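PDB 5M41: nigritoxine from Vibrio nigripulchritudo, which is a bacterial toxin that acts on crustaceans and insects. Local coordinates for residues Ser126-Asp138 with Val182-Asn194. Sequence-based numbering, arbitrary orientation.
Sequences SFRQNFTSWEKRD and VERLDYHVSQENN. With MG (magnesium ion), chain B.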
loop_
_atom_site.group_PDB
_atom_site.type_symbol
_atom_site.label_atom_id
_atom_site.label_comp_id
_atom_site.label_asym_id
_atom_site.label_seq_id
_atom_site.Cartn_x
_atom_site.Cartn_y
_atom_site.Cartn_z
ATOM N N SER A 126 -10.710 -6.858 -42.465
ATOM C CA SER A 126 -10.116 -5.644 -41.929
ATOM C C SER A 126 -10.414 -4.403 -42.788
ATOM O O SER A 126 -10.210 -3.275 -42.322
ATOM C CB SER A 126 -8.612 -5.810 -41.703
ATOM O OG SER A 126 -7.900 -5.748 -42.925
ATOM N N PHE A 127 -10.868 -4.618 -44.027
ATOM C CA PHE A 127 -11.339 -3.535 -44.902
ATOM C C PHE A 127 -12.849 -3.379 -44.766
ATOM O O PHE A 127 -13.378 -2.269 -44.618
ATOM C CB PHE A 127 -10.953 -3.794 -46.364
ATOM C CG PHE A 127 -9.502 -3.524 -46.658
ATOM C CD1 PHE A 127 -9.097 -2.291 -47.158
ATOM C CD2 PHE A 127 -8.524 -4.482 -46.373
ATOM C CE1 PHE A 127 -7.752 -2.034 -47.405
ATOM C CE2 PHE A 127 -7.171 -4.225 -46.614
ATOM C CZ PHE A 127 -6.791 -3.005 -47.140
ATOM N N ARG A 128 -13.530 -4.512 -44.756
ATOM C CA ARG A 128 -14.958 -4.529 -44.702
ATOM C C ARG A 128 -15.499 -3.884 -43.427
ATOM O O ARG A 128 -16.545 -3.235 -43.479
ATOM C CB ARG A 128 -15.456 -5.961 -44.791
ATOM C CG ARG A 128 -16.935 -6.046 -45.117
ATOM C CD ARG A 128 -17.320 -7.486 -45.420
ATOM N NE ARG A 128 -18.741 -7.670 -45.191
ATOM C CZ ARG A 128 -19.269 -8.013 -44.020
ATOM N NH1 ARG A 128 -18.488 -8.232 -42.966
ATOM N NH2 ARG A 128 -20.586 -8.140 -43.908
ATOM N N GLN A 129 -14.793 -4.098 -42.310
ATOM C CA GLN A 129 -15.114 -3.538 -40.974
ATOM C C GLN A 129 -15.153 -2.018 -40.962
ATOM O O GLN A 129 -15.711 -1.423 -40.060
ATOM C CB GLN A 129 -13.986 -3.876 -39.997
ATOM C CG GLN A 129 -14.182 -5.091 -39.148
ATOM C CD GLN A 129 -12.901 -5.447 -38.408
ATOM O OE1 GLN A 129 -11.924 -4.672 -38.358
ATOM N NE2 GLN A 129 -12.886 -6.643 -37.847
ATOM N N ASN A 130 -14.467 -1.402 -41.914
ATOM C CA ASN A 130 -14.354 0.053 -41.963
ATOM C C ASN A 130 -15.595 0.745 -42.505
ATOM O O ASN A 130 -15.654 1.993 -42.543
ATOM C CB ASN A 130 -13.117 0.454 -42.763
ATOM C CG ASN A 130 -11.820 0.217 -41.998
ATOM O OD1 ASN A 130 -11.801 0.295 -40.783
ATOM N ND2 ASN A 130 -10.725 -0.034 -42.713
ATOM N N PHE A 131 -16.595 -0.061 -42.897
ATOM C CA PHE A 131 -17.845 0.446 -43.423
ATOM C C PHE A 131 -18.976 0.229 -42.426
ATOM O O PHE A 131 -18.981 -0.758 -41.707
ATOM C CB PHE A 131 -18.147 -0.223 -44.782
ATOM C CG PHE A 131 -17.104 0.089 -45.839
ATOM C CD1 PHE A 131 -17.177 1.262 -46.598
ATOM C CD2 PHE A 131 -16.027 -0.778 -46.050
ATOM C CE1 PHE A 131 -16.211 1.546 -47.564
ATOM C CE2 PHE A 131 -15.049 -0.490 -46.994
ATOM C CZ PHE A 131 -15.139 0.678 -47.755
ATOM N N THR A 132 -19.925 1.158 -42.374
ATOM C CA THR A 132 -21.099 1.003 -41.516
ATOM C C THR A 132 -21.972 -0.157 -42.000
ATOM O O THR A 132 -21.767 -0.666 -43.117
ATOM C CB THR A 132 -21.945 2.287 -41.501
ATOM O OG1 THR A 132 -22.510 2.507 -42.810
ATOM C CG2 THR A 132 -21.091 3.538 -41.042
ATOM N N SER A 133 -22.948 -0.573 -41.181
ATOM C CA SER A 133 -23.954 -1.558 -41.629
ATOM C C SER A 133 -24.629 -1.134 -42.916
ATOM O O SER A 133 -24.752 -1.934 -43.856
ATOM C CB SER A 133 -25.033 -1.760 -40.582
ATOM O OG SER A 133 -24.443 -2.233 -39.414
ATOM N N TRP A 134 -25.041 0.133 -42.963
ATOM C CA TRP A 134 -25.640 0.712 -44.167
ATOM C C TRP A 134 -24.745 0.620 -45.379
ATOM O O TRP A 134 -25.207 0.283 -46.473
ATOM C CB TRP A 134 -26.002 2.171 -43.892
ATOM C CG TRP A 134 -26.600 2.890 -45.076
ATOM C CD1 TRP A 134 -25.990 3.836 -45.887
ATOM C CD2 TRP A 134 -27.937 2.713 -45.633
ATOM N NE1 TRP A 134 -26.838 4.265 -46.864
ATOM C CE2 TRP A 134 -28.033 3.633 -46.761
ATOM C CE3 TRP A 134 -29.036 1.923 -45.307
ATOM C CZ2 TRP A 134 -29.179 3.739 -47.528
ATOM C CZ3 TRP A 134 -30.189 2.026 -46.101
ATOM C CH2 TRP A 134 -30.257 2.920 -47.180
ATOM N N GLU A 135 -23.454 0.909 -45.203
ATOM C CA GLU A 135 -22.503 0.957 -46.314
ATOM C C GLU A 135 -21.987 -0.389 -46.799
ATOM O O GLU A 135 -21.490 -0.469 -47.934
ATOM C CB GLU A 135 -21.270 1.810 -45.972
ATOM C CG GLU A 135 -21.537 3.291 -45.714
ATOM C CD GLU A 135 -20.469 3.945 -44.842
ATOM O OE1 GLU A 135 -19.637 3.233 -44.227
ATOM O OE2 GLU A 135 -20.469 5.191 -44.778
ATOM N N LYS A 136 -22.043 -1.410 -45.939
ATOM C CA LYS A 136 -21.319 -2.667 -46.158
ATOM C C LYS A 136 -21.807 -3.402 -47.409
ATOM O O LYS A 136 -21.045 -4.130 -48.058
ATOM C CB LYS A 136 -21.476 -3.596 -44.959
ATOM C CG LYS A 136 -20.308 -3.599 -43.983
ATOM C CD LYS A 136 -20.678 -4.488 -42.805
ATOM C CE LYS A 136 -19.533 -4.673 -41.830
ATOM N NZ LYS A 136 -19.274 -3.442 -41.046
ATOM N N ARG A 137 -23.083 -3.204 -47.725
ATOM C CA ARG A 137 -23.719 -3.815 -48.895
ATOM C C ARG A 137 -23.076 -3.386 -50.248
ATOM O O ARG A 137 -23.117 -4.142 -51.210
ATOM C CB ARG A 137 -25.245 -3.549 -48.832
ATOM C CG ARG A 137 -26.097 -4.088 -49.976
ATOM C CD ARG A 137 -26.025 -5.608 -50.136
ATOM N NE ARG A 137 -26.671 -6.046 -51.379
ATOM C CZ ARG A 137 -26.115 -5.999 -52.593
ATOM N NH1 ARG A 137 -24.878 -5.537 -52.768
ATOM N NH2 ARG A 137 -26.804 -6.415 -53.646
ATOM N N ASP A 138 -22.469 -2.196 -50.303
ATOM C CA ASP A 138 -21.887 -1.661 -51.542
ATOM C C ASP A 138 -20.935 -2.649 -52.232
ATOM O O ASP A 138 -20.925 -2.751 -53.463
ATOM C CB ASP A 138 -21.150 -0.333 -51.299
ATOM C CG ASP A 138 -22.084 0.825 -50.948
ATOM O OD1 ASP A 138 -21.574 1.895 -50.541
ATOM O OD2 ASP A 138 -23.317 0.688 -51.069
ATOM N N VAL A 182 -10.749 11.411 -37.839
ATOM C CA VAL A 182 -11.423 11.519 -36.524
ATOM C C VAL A 182 -12.917 11.713 -36.729
ATOM O O VAL A 182 -13.729 11.021 -36.087
ATOM C CB VAL A 182 -10.839 12.677 -35.686
ATOM C CG1 VAL A 182 -11.749 13.048 -34.494
ATOM C CG2 VAL A 182 -9.438 12.289 -35.203
ATOM N N GLU A 183 -13.287 12.616 -37.642
ATOM C CA GLU A 183 -14.719 12.888 -37.845
ATOM C C GLU A 183 -15.394 11.670 -38.477
ATOM O O GLU A 183 -16.535 11.395 -38.182
ATOM C CB GLU A 183 -14.936 14.168 -38.691
ATOM C CG GLU A 183 -14.630 15.444 -37.898
ATOM C CD GLU A 183 -14.247 16.656 -38.757
ATOM O OE1 GLU A 183 -13.767 16.514 -39.903
ATOM O OE2 GLU A 183 -14.370 17.784 -38.247
ATOM N N ARG A 184 -14.687 10.953 -39.349
ATOM C CA ARG A 184 -15.243 9.716 -39.929
ATOM C C ARG A 184 -15.507 8.635 -38.874
ATOM O O ARG A 184 -16.554 8.004 -38.875
ATOM C CB ARG A 184 -14.344 9.199 -41.085
ATOM C CG ARG A 184 -14.645 7.768 -41.525
ATOM C CD ARG A 184 -16.038 7.595 -42.124
ATOM N NE ARG A 184 -16.390 6.187 -42.111
ATOM C CZ ARG A 184 -17.426 5.650 -42.737
ATOM N NH1 ARG A 184 -18.271 6.406 -43.435
ATOM N NH2 ARG A 184 -17.628 4.342 -42.630
ATOM N N LEU A 185 -14.568 8.433 -37.953
ATOM C CA LEU A 185 -14.748 7.445 -36.898
ATOM C C LEU A 185 -15.939 7.843 -36.000
ATOM O O LEU A 185 -16.776 7.011 -35.645
ATOM C CB LEU A 185 -13.433 7.276 -36.103
ATOM C CG LEU A 185 -13.459 6.370 -34.868
ATOM C CD1 LEU A 185 -13.918 4.967 -35.299
ATOM C CD2 LEU A 185 -12.114 6.322 -34.130
ATOM N N ASP A 186 -16.031 9.117 -35.629
ATOM C CA ASP A 186 -17.176 9.576 -34.829
ATOM C C ASP A 186 -18.506 9.262 -35.545
ATOM O O ASP A 186 -19.440 8.760 -34.944
ATOM C CB ASP A 186 -17.110 11.085 -34.569
ATOM C CG ASP A 186 -16.074 11.471 -33.522
ATOM O OD1 ASP A 186 -15.630 10.620 -32.717
ATOM O OD2 ASP A 186 -15.686 12.653 -33.522
ATOM N N TYR A 187 -18.584 9.571 -36.831
ATOM C CA TYR A 187 -19.769 9.256 -37.607
ATOM C C TYR A 187 -20.056 7.766 -37.642
ATOM O O TYR A 187 -21.193 7.343 -37.498
ATOM C CB TYR A 187 -19.609 9.777 -39.039
ATOM C CG TYR A 187 -20.678 9.296 -40.001
ATOM C CD1 TYR A 187 -21.981 9.796 -39.940
ATOM C CD2 TYR A 187 -20.368 8.373 -41.009
ATOM C CE1 TYR A 187 -22.961 9.364 -40.843
ATOM C CE2 TYR A 187 -21.336 7.940 -41.926
ATOM C CZ TYR A 187 -22.629 8.450 -41.843
ATOM O OH TYR A 187 -23.581 8.013 -42.752
ATOM N N HIS A 188 -19.031 6.965 -37.877
ATOM C CA HIS A 188 -19.207 5.506 -37.935
ATOM C C HIS A 188 -19.793 4.989 -36.648
ATOM O O HIS A 188 -20.804 4.255 -36.631
ATOM C CB HIS A 188 -17.863 4.851 -38.243
ATOM C CG HIS A 188 -17.944 3.377 -38.537
ATOM N ND1 HIS A 188 -17.082 2.763 -39.375
ATOM C CD2 HIS A 188 -18.806 2.384 -38.060
ATOM C CE1 HIS A 188 -17.388 1.442 -39.456
ATOM N NE2 HIS A 188 -18.438 1.208 -38.650
ATOM N N VAL A 189 -19.203 5.391 -35.533
ATOM C CA VAL A 189 -19.764 5.058 -34.220
ATOM C C VAL A 189 -21.206 5.533 -34.064
ATOM O O VAL A 189 -22.052 4.795 -33.518
ATOM C CB VAL A 189 -18.887 5.612 -33.079
ATOM C CG1 VAL A 189 -19.612 5.504 -31.729
ATOM C CG2 VAL A 189 -17.550 4.882 -33.081
ATOM N N SER A 190 -21.519 6.735 -34.549
ATOM C CA SER A 190 -22.896 7.228 -34.387
ATOM C C SER A 190 -23.909 6.516 -35.290
ATOM O O SER A 190 -25.108 6.521 -35.003
ATOM C CB SER A 190 -22.993 8.729 -34.610
ATOM O OG SER A 190 -23.147 9.013 -35.970
ATOM N N GLN A 191 -23.436 5.944 -36.390
ATOM C CA GLN A 191 -24.303 5.151 -37.260
ATOM C C GLN A 191 -24.643 3.736 -36.752
ATOM O O GLN A 191 -25.506 3.053 -37.328
ATOM C CB GLN A 191 -23.661 5.052 -38.635
ATOM C CG GLN A 191 -23.750 6.360 -39.395
ATOM C CD GLN A 191 -25.157 6.638 -39.882
ATOM O OE1 GLN A 191 -25.700 5.877 -40.698
ATOM N NE2 GLN A 191 -25.747 7.737 -39.417
ATOM N N GLU A 192 -23.949 3.290 -35.709
ATOM C CA GLU A 192 -24.037 1.910 -35.241
ATOM C C GLU A 192 -24.606 1.888 -33.820
ATOM O O GLU A 192 -24.597 2.904 -33.161
ATOM C CB GLU A 192 -22.669 1.217 -35.330
ATOM C CG GLU A 192 -22.097 1.138 -36.740
ATOM C CD GLU A 192 -23.024 0.394 -37.701
ATOM O OE1 GLU A 192 -23.562 -0.670 -37.344
ATOM O OE2 GLU A 192 -23.242 0.895 -38.811
ATOM N N ASN A 193 -25.196 0.761 -33.392
ATOM C CA ASN A 193 -25.766 0.653 -32.020
ATOM C C ASN A 193 -24.746 0.275 -30.942
ATOM O O ASN A 193 -24.882 0.677 -29.788
ATOM C CB ASN A 193 -26.964 -0.322 -31.958
ATOM C CG ASN A 193 -28.213 0.236 -32.627
ATOM O OD1 ASN A 193 -28.395 1.449 -32.717
ATOM N ND2 ASN A 193 -29.071 -0.655 -33.114
ATOM N N ASN A 194 -23.737 -0.501 -31.325
ATOM C CA ASN A 194 -22.749 -1.043 -30.369
ATOM C C ASN A 194 -21.505 -0.182 -30.299
ATOM O O ASN A 194 -20.401 -0.608 -30.647
ATOM C CB ASN A 194 -22.401 -2.519 -30.673
ATOM C CG ASN A 194 -21.950 -2.750 -32.116
ATOM O OD1 ASN A 194 -22.298 -1.987 -33.034
ATOM N ND2 ASN A 194 -21.172 -3.820 -32.325
HETATM MG MG MG B . -23.895 4.601 -31.890
HETATM O O HOH W 1 -19.795 -1.219 -38.508
HETATM O O HOH W 2 -24.089 4.646 -42.685
HETATM O O HOH W 3 -25.331 1.826 -40.429
HETATM O O HOH W 4 -22.917 6.397 -44.562
HETATM O O HOH W 5 -25.867 5.664 -32.598
HETATM O O HOH W 6 -25.283 3.537 -30.114
HETATM O O HOH W 7 -23.524 6.819 -30.828
#
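Arg184 and Glu135 meet head-on in a bidentate salt bridge, a worked example of how a helix cap can double as a docking site for a second helix. NH1 of Arg184 donates to OE2 of Glu135 at 2.8 Å, almost perfectly straight at 179°, while NH2 reaches OE1; each oxygen uses its syn lone pair, and the carboxylate and guanidinium planes lie only 11° apart. The bend at chi2 of Arg184 (64°) turns its chain toward this partner, and NH2 adds a weak bond to the backbone O of Asn130.

A second carboxylate grips the start of the short, weakly bonded helix 133-136. OE2 of Glu192 accepts from Ser133 N at 2.8 Å, met from above the carboxylate plane, and Ser133 OG donates to Glu192 OE1 at 2.7 Å. Between the two anchors the methyl CG2 of Thr132 sits over one face of the His188 imidazole, 4.1 Å from its centroid, in a CH-pi contact, and also touches CB of Gln191.

The next shell fixes these groups. Thr132 and Glu135 form a capping box: Glu135 N donates to Thr132 OG1, and Thr132 N returns a bond to Glu135 OE1 at 2.8 Å, so that oxygen serves both the cap and Arg184. A water links Thr132 OG1 with Gln191 OE1. The backbone carbonyls of Val189 and Glu192 bind magnesium, with Asp195 completing the protein ligands, so Glu192 faces the cap with its side chain and the metal with its main chain.

Thr84, just before strand 86-90, bonds to both His188 ND1 and Arg184 NE. Helix 195-203 packs against His188 and Glu192, while helix 34-54 receives Val182 and Leu185 of helix 177-191.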